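Local coordinates for acyl-CoA N-acyltransferases (NAT) superfamily protein (Arabidopsis thaliana, PDB 6TH0) that probably transfers the acetyl group of acetyl-CoA to N-terminal methionines of transmembrane proteins and to protein lysines, the chain here being its GNAT acetyltransferase domain, at residues 65-70 / 113-118; 98-103 / 145-150. One frame throughout, in Å; residues are numbered along the deposited sequence.

Contact 1 of 2, residues 65-70 / 113-118. With ACO (acetyl coenzyme *a), chain C.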
loop_
_atom_site.group_PDB
_atom_site.type_symbol
_atom_site.label_atom_id
_atom_site.label_comp_id
_atom_site.label_asym_id
_atom_site.label_seq_id
_atom_site.Cartn_x
_atom_site.Cartn_y
_atom_site.Cartn_z
ATOM N N GLY A 65 -8.568 -0.068 -9.142
ATOM C CA GLY A 65 -7.274 0.087 -8.508
ATOM C C GLY A 65 -7.494 0.072 -7.014
ATOM O O GLY A 65 -8.607 0.295 -6.537
ATOM N N PHE A 66 -6.429 -0.230 -6.276
ATOM C CA PHE A 66 -6.568 -0.337 -4.827
ATOM C C PHE A 66 -5.214 -0.085 -4.186
ATOM O O PHE A 66 -4.170 -0.286 -4.810
ATOM C CB PHE A 66 -7.084 -1.729 -4.430
ATOM C CG PHE A 66 -6.185 -2.820 -4.854
ATOM C CD1 PHE A 66 -5.112 -3.195 -4.063
ATOM C CD2 PHE A 66 -6.344 -3.423 -6.099
ATOM C CE1 PHE A 66 -4.230 -4.186 -4.486
ATOM C CE2 PHE A 66 -5.478 -4.407 -6.516
ATOM C CZ PHE A 66 -4.434 -4.807 -5.713
ATOM N N VAL A 67 -5.236 0.375 -2.934
ATOM C CA VAL A 67 -4.055 0.345 -2.078
ATOM C C VAL A 67 -4.532 0.022 -0.667
ATOM O O VAL A 67 -5.599 0.490 -0.261
ATOM C CB VAL A 67 -3.285 1.677 -2.100
ATOM C CG1 VAL A 67 -4.157 2.802 -1.556
ATOM C CG2 VAL A 67 -1.978 1.558 -1.320
ATOM N N THR A 68 -3.846 -0.901 0.010
ATOM C CA THR A 68 -4.146 -1.238 1.402
ATOM C C THR A 68 -2.932 -0.968 2.290
ATOM O O THR A 68 -1.779 -1.096 1.853
ATOM C CB THR A 68 -4.563 -2.692 1.550
ATOM O OG1 THR A 68 -3.480 -3.531 1.137
ATOM C CG2 THR A 68 -5.795 -2.976 0.691
ATOM N N ALA A 69 -3.190 -0.564 3.537
ATOM C CA ALA A 69 -2.115 -0.198 4.448
ATOM C C ALA A 69 -2.553 -0.482 5.883
ATOM O O ALA A 69 -3.740 -0.450 6.208
ATOM C CB ALA A 69 -1.718 1.280 4.305
ATOM N N LYS A 70 -1.581 -0.685 6.762
ATOM C CA LYS A 70 -1.917 -0.883 8.164
ATOM C C LYS A 70 -1.047 0.009 9.017
ATOM O O LYS A 70 0.017 0.470 8.597
ATOM C CB LYS A 70 -1.758 -2.342 8.618
ATOM C CG LYS A 70 -0.323 -2.851 8.611
ATOM C CD LYS A 70 -0.247 -4.203 9.307
ATOM C CE LYS A 70 1.163 -4.781 9.286
ATOM N NZ LYS A 70 1.205 -6.099 9.980
ATOM N N LYS A 113 0.331 6.057 -8.751
ATOM C CA LYS A 113 0.926 7.216 -8.106
ATOM C C LYS A 113 -0.097 7.939 -7.236
ATOM O O LYS A 113 0.210 8.357 -6.112
ATOM C CB LYS A 113 1.504 8.151 -9.167
ATOM C CG LYS A 113 2.158 9.398 -8.605
ATOM C CD LYS A 113 2.819 10.199 -9.733
ATOM C CE LYS A 113 3.787 11.238 -9.192
ATOM N NZ LYS A 113 3.099 12.304 -8.416
ATOM N N ALA A 114 -1.307 8.144 -7.762
ATOM C CA ALA A 114 -2.337 8.825 -6.978
ATOM C C ALA A 114 -2.736 8.009 -5.755
ATOM O O ALA A 114 -2.962 8.567 -4.674
ATOM C CB ALA A 114 -3.556 9.129 -7.844
ATOM N N LEU A 115 -2.803 6.687 -5.895
ATOM C CA LEU A 115 -3.152 5.848 -4.751
ATOM C C LEU A 115 -2.111 5.981 -3.642
ATOM O O LEU A 115 -2.453 6.164 -2.466
ATOM C CB LEU A 115 -3.304 4.388 -5.202
ATOM C CG LEU A 115 -4.590 4.050 -5.969
ATOM C CD1 LEU A 115 -4.462 2.702 -6.678
ATOM C CD2 LEU A 115 -5.826 4.051 -5.060
ATOM N N ILE A 116 -0.828 5.901 -3.997
ATOM C CA ILE A 116 0.222 6.110 -3.002
ATOM C C ILE A 116 0.100 7.492 -2.382
ATOM O O ILE A 116 0.226 7.660 -1.159
ATOM C CB ILE A 116 1.601 5.902 -3.643
ATOM C CG1 ILE A 116 1.751 4.453 -4.107
ATOM C CG2 ILE A 116 2.694 6.264 -2.663
ATOM C CD1 ILE A 116 2.927 4.291 -5.097
ATOM N N ASN A 117 -0.175 8.504 -3.210
ATOM C CA ASN A 117 -0.348 9.856 -2.696
ATOM C C ASN A 117 -1.408 9.895 -1.595
ATOM O O ASN A 117 -1.242 10.585 -0.576
ATOM C CB ASN A 117 -0.715 10.789 -3.852
ATOM C CG ASN A 117 -0.759 12.230 -3.443
ATOM O OD1 ASN A 117 0.120 12.704 -2.731
ATOM N ND2 ASN A 117 -1.785 12.945 -3.888
ATOM N N GLU A 118 -2.506 9.157 -1.781
ATOM C CA GLU A 118 -3.539 9.089 -0.750
ATOM C C GLU A 118 -2.973 8.573 0.565
ATOM O O GLU A 118 -3.308 9.088 1.638
ATOM C CB GLU A 118 -4.690 8.194 -1.213
ATOM C CG GLU A 118 -5.462 8.735 -2.406
ATOM C CD GLU A 118 -6.165 10.040 -2.099
ATOM O OE1 GLU A 118 -6.488 10.264 -0.919
ATOM O OE2 GLU A 118 -6.378 10.851 -3.027
HETATM N N1A ACO C . 1.186 9.106 -20.046
HETATM C C2A ACO C . 2.150 8.139 -20.216
HETATM N N3A ACO C . 2.822 7.395 -19.320
HETATM C C4A ACO C . 2.440 7.689 -18.017
HETATM C C5A ACO C . 1.451 8.666 -17.679
HETATM C C6A ACO C . 0.844 9.360 -18.744
HETATM N N6A ACO C . -0.112 10.307 -18.483
HETATM N N7A ACO C . 1.270 8.746 -16.292
HETATM C C8A ACO C . 2.133 7.834 -15.801
HETATM N N9A ACO C . 2.861 7.176 -16.794
HETATM C C1B ACO C . 3.885 6.144 -16.623
HETATM C C2B ACO C . 4.834 6.376 -15.359
HETATM O O2B ACO C . 5.816 7.272 -15.675
HETATM C C3B ACO C . 5.375 4.870 -15.366
HETATM O O3B ACO C . 6.194 4.810 -16.428
HETATM P P3B ACO C . 7.587 3.631 -16.195
HETATM O O7A ACO C . 6.753 2.384 -16.322
HETATM O O8A ACO C . 8.526 3.955 -17.345
HETATM O O9A ACO C . 8.005 3.993 -14.789
HETATM C C4B ACO C . 4.060 4.048 -15.584
HETATM O O4B ACO C . 3.208 4.866 -16.453
HETATM C C5B ACO C . 3.380 3.683 -14.252
HETATM O O5B ACO C . 3.158 4.810 -13.462
HETATM P P1A ACO C . 1.610 4.759 -12.895
HETATM O O1A ACO C . 0.662 4.805 -14.035
HETATM O O2A ACO C . 1.523 5.747 -11.765
HETATM O O3A ACO C . 1.308 3.275 -12.138
HETATM P P2A ACO C . 0.182 2.370 -12.801
HETATM O O4A ACO C . -1.189 2.856 -12.503
HETATM O O5A ACO C . 0.520 1.870 -14.181
HETATM O O6A ACO C . 0.233 0.923 -11.841
HETATM C CBP ACO C . 1.501 -0.774 -10.701
HETATM C CCP ACO C . 1.527 0.636 -11.434
HETATM C CDP ACO C . 0.726 -0.598 -9.416
HETATM C CEP ACO C . 2.927 -1.247 -10.408
HETATM C CAP ACO C . 0.774 -1.729 -11.685
HETATM O OAP ACO C . 1.607 -2.050 -12.796
HETATM C C9P ACO C . 0.338 -3.057 -11.071
HETATM O O9P ACO C . -0.785 -3.191 -10.635
HETATM N N8P ACO C . 1.220 -4.117 -11.097
HETATM C C7P ACO C . 0.861 -5.455 -10.520
HETATM C C6P ACO C . 0.696 -5.365 -9.031
HETATM C C5P ACO C . 2.025 -4.998 -8.468
HETATM O O5P ACO C . 3.099 -5.389 -8.899
HETATM N N4P ACO C . 2.006 -4.145 -7.383
HETATM C C3P ACO C . 3.318 -3.776 -6.854
HETATM C C2P ACO C . 3.209 -3.507 -5.397
HETATM S S1P ACO C . 4.908 -3.074 -4.777
HETATM C C ACO C . 5.417 -4.747 -4.387
HETATM O O ACO C . 6.218 -5.358 -5.051
HETATM C CH3 ACO C . 4.782 -5.375 -3.258
#
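L115 rests on the backbone of F66, its CD1 methyl 3.5 Å from F66 O and about as close to the amide nitrogen of the same residue. This is the helix-on-sheet layer of the GNAT fold: helix segment 113-118 crosses strand segment 65-70 at -30°, and helix 111-123 as a whole carries the chain from strand 93-102 to the parallel strand 129-137, a beta-alpha-beta crossover. The second touch is V67, which slides past L115 in the opposite direction; its CG1 lies 4.1 Å from L115 CB and 3.9 Å from L115 O. With chi1 at 63°, V67 CG1 is wedged between its own N and carbonyl carbon, which turns that methyl onto the helix. At G65 space is tight, since a CB there would come close to L115 CD1. Further out, the main chain of V67 is hydrogen-bonded to W48 on one neighbouring strand and that of F66 to G101 on the other, while the F66 ring turns to the other side of the sheet and meets H23. The opening turn of the helix meets the cofactor, where backbone N-H groups reach its diphosphate; among them K113 N gives a rather long bond, 3.3 Å, to ACO O2A.

Contact 2 of 2, residues 98-103 / 145-150. With ACO (acetyl coenzyme *a), chain C.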
loop_
_atom_site.group_PDB
_atom_site.type_symbol
_atom_site.label_atom_id
_atom_site.label_comp_id
_atom_site.label_asym_id
_atom_site.label_seq_id
_atom_site.Cartn_x
_atom_site.Cartn_y
_atom_site.Cartn_z
ATOM N N LEU A 98 0.607 -2.425 2.329
ATOM C CA LEU A 98 0.535 -3.869 2.177
ATOM C C LEU A 98 0.423 -4.246 0.698
ATOM O O LEU A 98 1.248 -4.996 0.175
ATOM C CB LEU A 98 -0.678 -4.415 2.917
ATOM C CG LEU A 98 -0.676 -4.244 4.452
ATOM C CD1 LEU A 98 -2.091 -4.277 4.968
ATOM C CD2 LEU A 98 0.102 -5.397 5.042
ATOM N N THR A 99 -0.603 -3.737 0.027
ATOM C CA THR A 99 -0.818 -4.097 -1.372
ATOM C C THR A 99 -1.157 -2.858 -2.186
ATOM O O THR A 99 -1.628 -1.845 -1.670
ATOM C CB THR A 99 -1.932 -5.135 -1.527
ATOM O OG1 THR A 99 -3.205 -4.533 -1.254
ATOM C CG2 THR A 99 -1.716 -6.334 -0.607
ATOM N N LEU A 100 -0.899 -2.958 -3.491
ATOM C CA LEU A 100 -1.162 -1.876 -4.426
ATOM C C LEU A 100 -1.317 -2.530 -5.787
ATOM O O LEU A 100 -0.524 -3.411 -6.107
ATOM C CB LEU A 100 -0.012 -0.866 -4.443
ATOM C CG LEU A 100 0.041 0.130 -5.587
ATOM C CD1 LEU A 100 -1.013 1.207 -5.385
ATOM C CD2 LEU A 100 1.429 0.746 -5.689
ATOM N N GLY A 101 -2.342 -2.145 -6.545
ATOM C CA GLY A 101 -2.534 -2.702 -7.876
ATOM C C GLY A 101 -3.477 -1.855 -8.691
ATOM O O GLY A 101 -4.374 -1.203 -8.149
ATOM N N VAL A 102 -3.293 -1.886 -10.012
ATOM C CA VAL A 102 -4.173 -1.231 -10.972
ATOM C C VAL A 102 -4.479 -2.257 -12.065
ATOM O O VAL A 102 -3.589 -3.010 -12.469
ATOM C CB VAL A 102 -3.527 0.048 -11.554
ATOM C CG1 VAL A 102 -4.415 0.683 -12.598
ATOM C CG2 VAL A 102 -3.186 1.078 -10.427
ATOM N N VAL A 103 -5.740 -2.344 -12.502
ATOM C CA VAL A 103 -6.039 -3.337 -13.532
ATOM C C VAL A 103 -5.273 -2.983 -14.811
ATOM O O VAL A 103 -5.094 -1.813 -15.167
ATOM C CB VAL A 103 -7.539 -3.516 -13.833
ATOM C CG1 VAL A 103 -8.365 -3.828 -12.555
ATOM C CG2 VAL A 103 -8.098 -2.342 -14.589
ATOM N N ARG A 145 10.630 1.968 -9.740
ATOM C CA ARG A 145 10.591 3.297 -10.354
ATOM C C ARG A 145 9.455 4.148 -9.791
ATOM O O ARG A 145 9.596 5.372 -9.643
ATOM C CB ARG A 145 10.467 3.187 -11.878
ATOM C CG ARG A 145 11.657 2.526 -12.556
ATOM C CD ARG A 145 11.663 2.712 -14.084
ATOM N NE ARG A 145 10.448 2.205 -14.726
ATOM C CZ ARG A 145 10.299 0.961 -15.184
ATOM N NH1 ARG A 145 9.159 0.592 -15.755
ATOM N NH2 ARG A 145 11.283 0.079 -15.062
ATOM N N LEU A 146 8.307 3.527 -9.527
ATOM C CA LEU A 146 7.143 4.250 -9.012
ATOM C C LEU A 146 7.421 4.836 -7.632
ATOM O O LEU A 146 7.145 6.012 -7.364
ATOM C CB LEU A 146 5.935 3.304 -8.959
ATOM C CG LEU A 146 4.631 3.807 -8.334
ATOM C CD1 LEU A 146 4.104 5.007 -9.087
ATOM C CD2 LEU A 146 3.582 2.678 -8.305
ATOM N N TYR A 147 7.938 4.023 -6.726
ATOM C CA TYR A 147 8.143 4.543 -5.379
ATOM C C TYR A 147 9.267 5.570 -5.358
ATOM O O TYR A 147 9.169 6.591 -4.661
ATOM C CB TYR A 147 8.374 3.384 -4.414
ATOM C CG TYR A 147 7.064 2.716 -4.024
ATOM C CD1 TYR A 147 6.174 3.341 -3.155
ATOM C CD2 TYR A 147 6.688 1.488 -4.558
ATOM C CE1 TYR A 147 4.980 2.757 -2.807
ATOM C CE2 TYR A 147 5.492 0.899 -4.220
ATOM C CZ TYR A 147 4.637 1.542 -3.348
ATOM O OH TYR A 147 3.447 0.964 -2.991
ATOM N N LYS A 148 10.324 5.345 -6.147
ATOM C CA LYS A 148 11.371 6.355 -6.290
ATOM C C LYS A 148 10.801 7.668 -6.824
ATOM O O LYS A 148 11.171 8.756 -6.361
ATOM C CB LYS A 148 12.482 5.829 -7.201
ATOM C CG LYS A 148 13.694 6.725 -7.264
ATOM C CD LYS A 148 14.839 6.052 -8.014
ATOM C CE LYS A 148 15.958 7.037 -8.314
ATOM N NZ LYS A 148 15.534 8.113 -9.258
ATOM N N ARG A 149 9.873 7.583 -7.782
ATOM C CA ARG A 149 9.268 8.777 -8.358
ATOM C C ARG A 149 8.478 9.547 -7.310
ATOM O O ARG A 149 8.391 10.781 -7.375
ATOM C CB ARG A 149 8.321 8.369 -9.486
ATOM C CG ARG A 149 7.751 9.499 -10.315
ATOM C CD ARG A 149 6.881 8.939 -11.441
ATOM N NE ARG A 149 7.600 8.023 -12.329
ATOM C CZ ARG A 149 7.299 6.737 -12.496
ATOM N NH1 ARG A 149 6.286 6.186 -11.836
ATOM N NH2 ARG A 149 8.015 5.998 -13.331
ATOM N N MET A 150 7.899 8.831 -6.347
ATOM C CA MET A 150 7.193 9.395 -5.203
ATOM C C MET A 150 8.123 9.872 -4.098
ATOM O O MET A 150 7.637 10.213 -3.016
ATOM C CB MET A 150 6.205 8.367 -4.645
ATOM C CG MET A 150 5.060 8.019 -5.586
ATOM S SD MET A 150 4.214 9.523 -6.097
ATOM C CE MET A 150 3.535 10.089 -4.541
HETATM N N1A ACO C . 1.186 9.106 -20.046
HETATM C C2A ACO C . 2.150 8.139 -20.216
HETATM N N3A ACO C . 2.822 7.395 -19.320
HETATM C C4A ACO C . 2.440 7.689 -18.017
HETATM C C5A ACO C . 1.451 8.666 -17.679
HETATM C C6A ACO C . 0.844 9.360 -18.744
HETATM N N6A ACO C . -0.112 10.307 -18.483
HETATM N N7A ACO C . 1.270 8.746 -16.292
HETATM C C8A ACO C . 2.133 7.834 -15.801
HETATM N N9A ACO C . 2.861 7.176 -16.794
HETATM C C1B ACO C . 3.885 6.144 -16.623
HETATM C C2B ACO C . 4.834 6.376 -15.359
HETATM O O2B ACO C . 5.816 7.272 -15.675
HETATM C C3B ACO C . 5.375 4.870 -15.366
HETATM O O3B ACO C . 6.194 4.810 -16.428
HETATM P P3B ACO C . 7.587 3.631 -16.195
HETATM O O7A ACO C . 6.753 2.384 -16.322
HETATM O O8A ACO C . 8.526 3.955 -17.345
HETATM O O9A ACO C . 8.005 3.993 -14.789
HETATM C C4B ACO C . 4.060 4.048 -15.584
HETATM O O4B ACO C . 3.208 4.866 -16.453
HETATM C C5B ACO C . 3.380 3.683 -14.252
HETATM O O5B ACO C . 3.158 4.810 -13.462
HETATM P P1A ACO C . 1.610 4.759 -12.895
HETATM O O1A ACO C . 0.662 4.805 -14.035
HETATM O O2A ACO C . 1.523 5.747 -11.765
HETATM O O3A ACO C . 1.308 3.275 -12.138
HETATM P P2A ACO C . 0.182 2.370 -12.801
HETATM O O4A ACO C . -1.189 2.856 -12.503
HETATM O O5A ACO C . 0.520 1.870 -14.181
HETATM O O6A ACO C . 0.233 0.923 -11.841
HETATM C CBP ACO C . 1.501 -0.774 -10.701
HETATM C CCP ACO C . 1.527 0.636 -11.434
HETATM C CDP ACO C . 0.726 -0.598 -9.416
HETATM C CEP ACO C . 2.927 -1.247 -10.408
HETATM C CAP ACO C . 0.774 -1.729 -11.685
HETATM O OAP ACO C . 1.607 -2.050 -12.796
HETATM C C9P ACO C . 0.338 -3.057 -11.071
HETATM O O9P ACO C . -0.785 -3.191 -10.635
HETATM N N8P ACO C . 1.220 -4.117 -11.097
HETATM C C7P ACO C . 0.861 -5.455 -10.520
HETATM C C6P ACO C . 0.696 -5.365 -9.031
HETATM C C5P ACO C . 2.025 -4.998 -8.468
HETATM O O5P ACO C . 3.099 -5.389 -8.899
HETATM N N4P ACO C . 2.006 -4.145 -7.383
HETATM C C3P ACO C . 3.318 -3.776 -6.854
HETATM C C2P ACO C . 3.209 -3.507 -5.397
HETATM S S1P ACO C . 4.908 -3.074 -4.777
HETATM C C ACO C . 5.417 -4.747 -4.387
HETATM O O ACO C . 6.218 -5.358 -5.051
HETATM C CH3 ACO C . 4.782 -5.375 -3.258
#
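L100 reaches across to L146 and Y147 with its CD2 methyl. Starting at its CB, which only skirts the Y147 hydroxyl, the chain turns with CG anti to the backbone N (chi1 165°), and CG comes 4.0 Å from the pantetheine methyl ACO CDP. From there CD2 goes to the helix: it meets L146 CD2 tip to tip at 3.9 Å and lies 3.4 Å from Y147 OH, with the phenol ring oblique to it. The edge of that ring also faces the thioester, CE2 being 4.1 Å from ACO S1P. This is the GNAT cofactor cleft, where the pantetheine arm runs along strand 93-102 much like an added strand, and a classic beta bulge puts L98 and T99 both opposite T68. L100 O accepts ACO N4P at 2.9 Å, nearly straight, and V102 N donates to ACO O9P, also at 2.9 Å. On the helix, R145 holds the 3'-phosphate in the plane of its guanidinium, NE on ACO O9A at 3.0 Å and NH1 on ACO O7A at 3.1 Å. R149 brings NH2 to the same O9A, though the modelled bond is too short to trust, and its plane lies between R145 O and the ribose hydroxyl ACO O2B. With a leucine in place of R149, the 3'-phosphate would probably lose one of its two positive partners here, and O2B the flat group it rests against.

Overall arrangement
Contacts 1 and 2 lie about 8 Å apart, centre to centre, on neighbouring antiparallel strands of one sheet, and their segments alternate along the chain. The seam between them is stitched by T68: its OG1 lies 2.6 Å from T99 OG1, and its O is 2.8 Å from L98 N, both probable hydrogen bonds. Above the sheet, L115 of contact 1 comes within about 4 Å of the side chains of L100 and V102, nearest atoms, so one helix backs the strand that lines the cofactor. K113 also packs on M150, just past helix 141-149, CG being 3.2 Å from M150 SD. The segments meet acetyl-CoA at different places: 113-118 at the diphosphate, 98-103 chiefly along the pantetheine arm, 145-150 at the 3'-phosphate, with Y147 by the thioester.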